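Local coordinates for protein leucine aminopeptidase (Fimbriiglobus ruber, PDB 7D1B) that binds zinc and probably cyclises N-terminal glutamine of peptides as a glutaminyl cyclase built on the M28 aminopeptidase fold, at residues 57-60 with 61-65; 163-166 with 167-171; 245-248 with 249-252. All coordinates share one frame; numbering follows the deposited sequence.

How the contacts relate
Along the chain the three contacts come in series, each a local meeting of side chains on one helix or near its end. Contact 1 lies on the last turns of helix 51-63, contact 2 towards the end of helix 153-167, and contact 3 on the short helix 246-251. Contacts 1 and 2 have centres about 18 Å apart and touch: Y57 packs on M164, and its OH probably hydrogen-bonds to NE2 of H168, 2.6 Å away. Contact 3, following strand 242-244, has its centre about 32 Å from that of contact 1 and 27 Å from that of contact 2. The first two thus join two helices directly, while the third is a separate capped helix against strand 297-300.

Contact 1: residues 57-60 with 61-65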
loop_
_atom_site.group_PDB
_atom_site.type_symbol
_atom_site.label_atom_id
_atom_site.label_comp_id
_atom_site.label_asym_id
_atom_site.label_seq_id
_atom_site.Cartn_x
_atom_site.Cartn_y
_atom_site.Cartn_z
ATOM N N TYR A 57 -1.566 -2.432 -15.277
ATOM C CA TYR A 57 -0.413 -2.024 -14.474
ATOM C C TYR A 57 0.036 -3.139 -13.531
ATOM O O TYR A 57 1.242 -3.313 -13.312
ATOM C CB TYR A 57 -0.707 -0.722 -13.721
ATOM C CG TYR A 57 -0.808 0.492 -14.609
ATOM C CD1 TYR A 57 0.029 0.643 -15.702
ATOM C CD2 TYR A 57 -1.732 1.493 -14.345
ATOM C CE1 TYR A 57 -0.048 1.760 -16.507
ATOM C CE2 TYR A 57 -1.819 2.618 -15.142
ATOM C CZ TYR A 57 -0.985 2.743 -16.233
ATOM O OH TYR A 57 -1.060 3.854 -17.049
ATOM N N VAL A 58 -0.907 -3.909 -12.966
ATOM C CA VAL A 58 -0.487 -5.089 -12.196
ATOM C C VAL A 58 0.335 -6.024 -13.077
ATOM O O VAL A 58 1.401 -6.516 -12.679
ATOM C CB VAL A 58 -1.680 -5.840 -11.579
ATOM C CG1 VAL A 58 -1.171 -7.079 -10.843
ATOM C CG2 VAL A 58 -2.461 -4.944 -10.637
ATOM N N GLN A 59 -0.181 -6.318 -14.275
ATOM C CA GLN A 59 0.523 -7.221 -15.180
ATOM C C GLN A 59 1.902 -6.676 -15.530
ATOM O O GLN A 59 2.876 -7.432 -15.599
ATOM C CB GLN A 59 -0.307 -7.419 -16.445
ATOM C CG GLN A 59 0.282 -8.457 -17.390
ATOM C CD GLN A 59 0.133 -9.859 -16.837
ATOM O OE1 GLN A 59 -0.984 -10.305 -16.563
ATOM N NE2 GLN A 59 1.252 -10.554 -16.653
ATOM N N GLN A 60 2.006 -5.371 -15.769
ATOM C CA GLN A 60 3.290 -4.782 -16.140
ATOM C C GLN A 60 4.318 -4.955 -15.031
ATOM O O GLN A 60 5.480 -5.346 -15.272
ATOM C CB GLN A 60 3.088 -3.300 -16.450
ATOM C CG GLN A 60 4.374 -2.585 -16.789
ATOM C CD GLN A 60 4.201 -1.103 -17.074
ATOM O OE1 GLN A 60 3.084 -0.568 -17.051
ATOM N NE2 GLN A 60 5.316 -0.427 -17.350
ATOM N N LEU A 61 3.902 -4.665 -13.789
ATOM C CA LEU A 61 4.828 -4.811 -12.670
ATOM C C LEU A 61 5.211 -6.271 -12.473
ATOM O O LEU A 61 6.388 -6.589 -12.266
ATOM C CB LEU A 61 4.236 -4.197 -11.399
ATOM C CG LEU A 61 4.036 -2.677 -11.445
ATOM C CD1 LEU A 61 3.350 -2.205 -10.186
ATOM C CD2 LEU A 61 5.362 -1.945 -11.621
ATOM N N CYS A 62 4.245 -7.185 -12.573
ATOM C CA CYS A 62 4.582 -8.598 -12.444
ATOM C C CYS A 62 5.475 -9.079 -13.579
ATOM O O CYS A 62 6.303 -9.968 -13.368
ATOM C CB CYS A 62 3.323 -9.458 -12.344
ATOM S SG CYS A 62 2.413 -9.257 -10.806
ATOM N N ASP A 63 5.345 -8.495 -14.770
ATOM C CA ASP A 63 6.158 -8.886 -15.912
ATOM C C ASP A 63 7.612 -8.477 -15.752
ATOM O O ASP A 63 8.456 -8.968 -16.504
ATOM C CB ASP A 63 5.582 -8.286 -17.197
ATOM C CG ASP A 63 4.357 -9.030 -17.699
ATOM O OD1 ASP A 63 4.040 -10.121 -17.188
ATOM O OD2 ASP A 63 3.703 -8.511 -18.621
ATOM N N ILE A 64 7.924 -7.583 -14.808
ATOM C CA ILE A 64 9.335 -7.382 -14.452
ATOM C C ILE A 64 9.987 -8.664 -13.944
ATOM O O ILE A 64 11.205 -8.847 -14.077
ATOM C CB ILE A 64 9.453 -6.237 -13.433
ATOM C CG1 ILE A 64 9.009 -4.948 -14.108
ATOM C CG2 ILE A 64 10.875 -6.117 -12.841
ATOM C CD1 ILE A 64 8.831 -3.798 -13.150
ATOM N N GLY A 65 9.202 -9.567 -13.367
ATOM C CA GLY A 65 9.725 -10.654 -12.577
ATOM C C GLY A 65 9.720 -10.220 -11.124
ATOM O O GLY A 65 9.269 -9.120 -10.785
#
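Q59 and D63 meet one helical turn apart, with the amide of the first bonded to the carboxylate of the second. NE2 of Q59 donates to OD1 of D63 over 2.9 Å, and the bond is fairly straight. The two flat groups are turned 41° against each other. OD1 lies in the plane of the Q59 amide, whereas the N-H reaches OD1 from above the carboxylate plane. A chain that sets out with CG anti to the backbone N (chi1 -174°) and then bends at chi2 carries the amide across to D63. The D63 carboxylate also crowds the carbonyl O of Q59, which lies 3.0 Å from its CG and 3.3 Å from both OD1 and OD2.

On another side of the turn, CG1 of V58 faces SG of C62 at 4.2 Å; V58 rests on I318 and C62 on P315. L61 lays CG against the carbonyl O of Y57, 3.4 Å away, and packs on T157 and Q77, so this end of helix 51-63 sits against helices 153-167 and 72-87. The C62 side chain is about 9 Å from that of the zinc ligand D155.

Backbone bonds from L61, C62 and D63 reach the carbonyls of Y57, V58 and Q59. The next, from I64 N to Q60 O, is weak, and G65 then leaves helical geometry with positive phi, which favours glycine. A carboxylate pressed against a carbonyl oxygen near a helix C-terminus is probably disfavoured by both that oxygen and the helix dipole; the N-H from Q59 is likely to offset part of the cost.

Contact 2: residues 163-166 with 167-171; sequences MMEL and AHHMK
E165 reaches one turn ahead to H169, and the two side chains are joined by a hydrogen bond from NE2 of the ring to OE2 of the carboxylate. The glutamate starts away from the residues that follow: CB points off from them, and CG stands anti to the backbone N (chi1 173°). A bend at chi2 then turns the chain back, bringing CD to 3.8 Å from NE2 of H169, at the edge of the imidazole and in its plane. At the tip the two oxygens part company. OE2 takes the NE2 hydrogen over 2.9 Å along an almost straight line, 176° at the hydrogen, and also accepts from the backbone N of D50. OE1 forms a salt bridge with R53 of helix 51-63 and passes 4.0 Å from CD2 of H168.

This His-carboxylate pair lies near the C-terminal end of helix 153-167 in the M28 peptidase fold, ahead of the loop to strand 178-184. The ring and carboxylate planes are turned 55° against each other; OE2 lies in the ring plane, but NE2 meets it from above the carboxylate plane. CD2 of H169 also comes within 3.1 Å of the backbone O of E165, and one face of the ring carries CB of H168, offset toward the rim.

That same E165 O accepts H168 N over 3.1 Å, from above the carbonyl plane, and H168 turns the edge of its ring to it, with NE2 held by Y57. The carbonyl O of L166 receives H169 N over 2.8 Å and, more weakly, M170 N. M170, bent at chi2 and chi3, folds CG to 3.4 Å from that oxygen, and its side chain rests on F181 of strand 178-184 and on F118.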
loop_
_atom_site.group_PDB
_atom_site.type_symbol
_atom_site.label_atom_id
_atom_site.label_comp_id
_atom_site.label_asym_id
_atom_site.label_seq_id
_atom_site.Cartn_x
_atom_site.Cartn_y
_atom_site.Cartn_z
ATOM N N MET A 163 -1.935 2.949 -7.408
ATOM C CA MET A 163 -1.325 4.280 -7.439
ATOM C C MET A 163 -1.031 4.717 -8.870
ATOM O O MET A 163 -1.237 5.886 -9.221
ATOM C CB MET A 163 -0.038 4.312 -6.619
ATOM C CG MET A 163 -0.208 4.159 -5.139
ATOM S SD MET A 163 1.409 3.988 -4.412
ATOM C CE MET A 163 0.960 3.645 -2.706
ATOM N N MET A 164 -0.539 3.794 -9.709
ATOM C CA MET A 164 -0.305 4.142 -11.114
ATOM C C MET A 164 -1.595 4.585 -11.790
ATOM O O MET A 164 -1.597 5.554 -12.549
ATOM C CB MET A 164 0.316 2.961 -11.855
ATOM C CG MET A 164 1.742 2.652 -11.430
ATOM S SD MET A 164 2.450 1.238 -12.320
ATOM C CE MET A 164 2.843 2.032 -13.875
ATOM N N GLU A 165 -2.699 3.882 -11.531
ATOM C CA GLU A 165 -3.979 4.301 -12.102
ATOM C C GLU A 165 -4.406 5.659 -11.550
ATOM O O GLU A 165 -4.786 6.561 -12.306
ATOM C CB GLU A 165 -5.062 3.245 -11.874
ATOM C CG GLU A 165 -6.457 3.721 -12.306
ATOM C CD GLU A 165 -6.551 4.085 -13.784
ATOM O OE1 GLU A 165 -5.731 3.570 -14.568
ATOM O OE2 GLU A 165 -7.471 4.874 -14.147
ATOM N N LEU A 166 -4.361 5.819 -10.225
ATOM C CA LEU A 166 -4.791 7.066 -9.605
ATOM C C LEU A 166 -3.999 8.247 -10.130
ATOM O O LEU A 166 -4.538 9.358 -10.244
ATOM C CB LEU A 166 -4.639 6.985 -8.081
ATOM C CG LEU A 166 -5.631 6.087 -7.346
ATOM C CD1 LEU A 166 -5.238 5.983 -5.882
ATOM C CD2 LEU A 166 -7.044 6.610 -7.486
ATOM N N ALA A 167 -2.720 8.040 -10.446
ATOM C CA ALA A 167 -1.892 9.135 -10.928
ATOM C C ALA A 167 -2.449 9.798 -12.182
ATOM O O ALA A 167 -2.162 10.968 -12.413
ATOM C CB ALA A 167 -0.475 8.627 -11.185
ATOM N N HIS A 168 -3.203 9.073 -13.022
ATOM C CA HIS A 168 -3.811 9.707 -14.191
ATOM C C HIS A 168 -4.799 10.800 -13.807
ATOM O O HIS A 168 -5.053 11.703 -14.617
ATOM C CB HIS A 168 -4.519 8.678 -15.064
ATOM C CG HIS A 168 -3.582 7.760 -15.775
ATOM N ND1 HIS A 168 -2.939 8.117 -16.940
ATOM C CD2 HIS A 168 -3.168 6.501 -15.485
ATOM C CE1 HIS A 168 -2.179 7.113 -17.342
ATOM N NE2 HIS A 168 -2.295 6.124 -16.476
ATOM N N HIS A 169 -5.360 10.724 -12.597
ATOM C CA HIS A 169 -6.465 11.573 -12.182
ATOM C C HIS A 169 -6.058 12.638 -11.187
ATOM O O HIS A 169 -6.784 13.623 -11.054
ATOM C CB HIS A 169 -7.559 10.703 -11.549
ATOM C CG HIS A 169 -7.912 9.531 -12.400
ATOM N ND1 HIS A 169 -8.877 9.581 -13.388
ATOM C CD2 HIS A 169 -7.370 8.291 -12.457
ATOM C CE1 HIS A 169 -8.919 8.409 -14.001
ATOM N NE2 HIS A 169 -8.005 7.613 -13.462
ATOM N N MET A 170 -4.922 12.476 -10.491
ATOM C CA MET A 170 -4.652 13.281 -9.297
ATOM C C MET A 170 -4.632 14.779 -9.576
ATOM O O MET A 170 -5.144 15.549 -8.758
ATOM C CB MET A 170 -3.352 12.855 -8.621
ATOM C CG MET A 170 -3.416 11.514 -7.927
ATOM S SD MET A 170 -4.703 11.366 -6.657
ATOM C CE MET A 170 -4.019 12.449 -5.412
ATOM N N LYS A 171 -4.049 15.220 -10.701
ATOM C CA LYS A 171 -3.994 16.664 -10.932
ATOM C C LYS A 171 -5.360 17.261 -11.205
ATOM O O LYS A 171 -5.482 18.490 -11.171
ATOM C CB LYS A 171 -2.987 17.050 -12.018
ATOM C CG LYS A 171 -1.526 16.913 -11.599
ATOM C CD LYS A 171 -1.188 17.581 -10.282
ATOM C CE LYS A 171 -1.412 19.078 -10.293
ATOM N NZ LYS A 171 -0.136 19.807 -10.572
#

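Contact 3: residues 245-248 with 249-252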
loop_
_atom_site.group_PDB
_atom_site.type_symbol
_atom_site.label_atom_id
_atom_site.label_comp_id
_atom_site.label_asym_id
_atom_site.label_seq_id
_atom_site.Cartn_x
_atom_site.Cartn_y
_atom_site.Cartn_z
ATOM N N GLU A 245 -9.590 -4.438 11.081
ATOM C CA GLU A 245 -8.680 -5.123 11.999
ATOM C C GLU A 245 -8.251 -4.211 13.123
ATOM O O GLU A 245 -8.422 -2.992 13.063
ATOM C CB GLU A 245 -7.501 -5.889 11.383
ATOM C CG GLU A 245 -6.384 -5.059 10.742
ATOM C CD GLU A 245 -5.440 -4.378 11.742
ATOM O OE1 GLU A 245 -5.204 -3.169 11.568
ATOM O OE2 GLU A 245 -4.969 -5.024 12.709
ATOM N N GLY A 246 -7.750 -4.843 14.182
ATOM C CA GLY A 246 -7.691 -4.179 15.464
ATOM C C GLY A 246 -6.719 -3.023 15.531
ATOM O O GLY A 246 -6.996 -2.023 16.193
ATOM N N TYR A 247 -5.537 -3.149 14.911
ATOM C CA TYR A 247 -4.610 -2.028 15.032
ATOM C C TYR A 247 -5.173 -0.784 14.355
ATOM O O TYR A 247 -5.003 0.334 14.857
ATOM C CB TYR A 247 -3.240 -2.390 14.475
ATOM C CG TYR A 247 -2.529 -3.420 15.305
ATOM C CD1 TYR A 247 -2.016 -3.104 16.555
ATOM C CD2 TYR A 247 -2.354 -4.707 14.830
ATOM C CE1 TYR A 247 -1.340 -4.059 17.319
ATOM C CE2 TYR A 247 -1.682 -5.668 15.577
ATOM C CZ TYR A 247 -1.194 -5.337 16.823
ATOM O OH TYR A 247 -0.534 -6.286 17.570
ATOM N N SER A 248 -5.866 -0.975 13.229
ATOM C CA SER A 248 -6.510 0.126 12.516
ATOM C C SER A 248 -7.626 0.732 13.349
ATOM O O SER A 248 -7.738 1.957 13.463
ATOM C CB SER A 248 -7.110 -0.412 11.223
ATOM O OG SER A 248 -6.103 -0.923 10.364
ATOM N N LEU A 249 -8.470 -0.122 13.938
ATOM C CA LEU A 249 -9.555 0.373 14.780
ATOM C C LEU A 249 -9.019 1.163 15.966
ATOM O O LEU A 249 -9.545 2.231 16.303
ATOM C CB LEU A 249 -10.408 -0.787 15.292
ATOM C CG LEU A 249 -11.346 -1.407 14.273
ATOM C CD1 LEU A 249 -11.858 -2.741 14.783
ATOM C CD2 LEU A 249 -12.485 -0.463 13.912
ATOM N N ARG A 250 -7.979 0.651 16.624
ATOM C CA ARG A 250 -7.481 1.320 17.820
ATOM C C ARG A 250 -6.725 2.589 17.469
ATOM O O ARG A 250 -6.799 3.584 18.198
ATOM C CB ARG A 250 -6.614 0.360 18.630
ATOM C CG ARG A 250 -7.448 -0.754 19.266
ATOM C CD ARG A 250 -6.632 -1.634 20.203
ATOM N NE ARG A 250 -5.549 -2.334 19.510
ATOM C CZ ARG A 250 -5.671 -3.530 18.931
ATOM N NH1 ARG A 250 -6.831 -4.185 18.964
ATOM N NH2 ARG A 250 -4.626 -4.074 18.324
ATOM N N GLY A 251 -5.986 2.578 16.361
ATOM C CA GLY A 251 -5.142 3.710 16.038
ATOM C C GLY A 251 -5.850 4.822 15.307
ATOM O O GLY A 251 -5.399 5.969 15.373
ATOM N N ALA A 252 -6.951 4.519 14.619
ATOM C CA ALA A 252 -7.511 5.498 13.692
ATOM C C ALA A 252 -9.030 5.387 13.601
ATOM O O ALA A 252 -9.580 5.237 12.501
ATOM C CB ALA A 252 -6.868 5.302 12.320
#
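R250 lies alongside Y247, both side chains pointing the same way, and they meet through an off-centre cation-pi contact. NH2 of R250 sits over one face of the tyrosine ring, 3.3 Å from CD1 of Y247 and offset toward the rim, with the guanidinium plane 76° from the ring. CZ of R250 is 4.8 Å from the ring centroid. O of G246 lies over the centre of one guanidinium face, 3.4 Å from CZ of R250. G246 has no side chain, which leaves room for NH1 of R250 close to its CA. With an alanine at Y247, NH2 of R250 would probably lose its aromatic face and a gap open beside H287 and I288, though a salt bridge to D282 would still hold the guanidinium.

Hydrogen bonds start at the N-cap. OE2 of E245 accepts Y247 N over 2.9 Å and also V283 N; OE1 of E245 takes S248 N, H287 NE2 and, through its anti lone pair, S248 OG at 2.7 Å. Main-chain bonds from L249, R250, G251 and A252 then step back to the carbonyls of E245 to S248.

Y247 rests on helix 287-292, and S248 and A252 on V298 of strand 297-300.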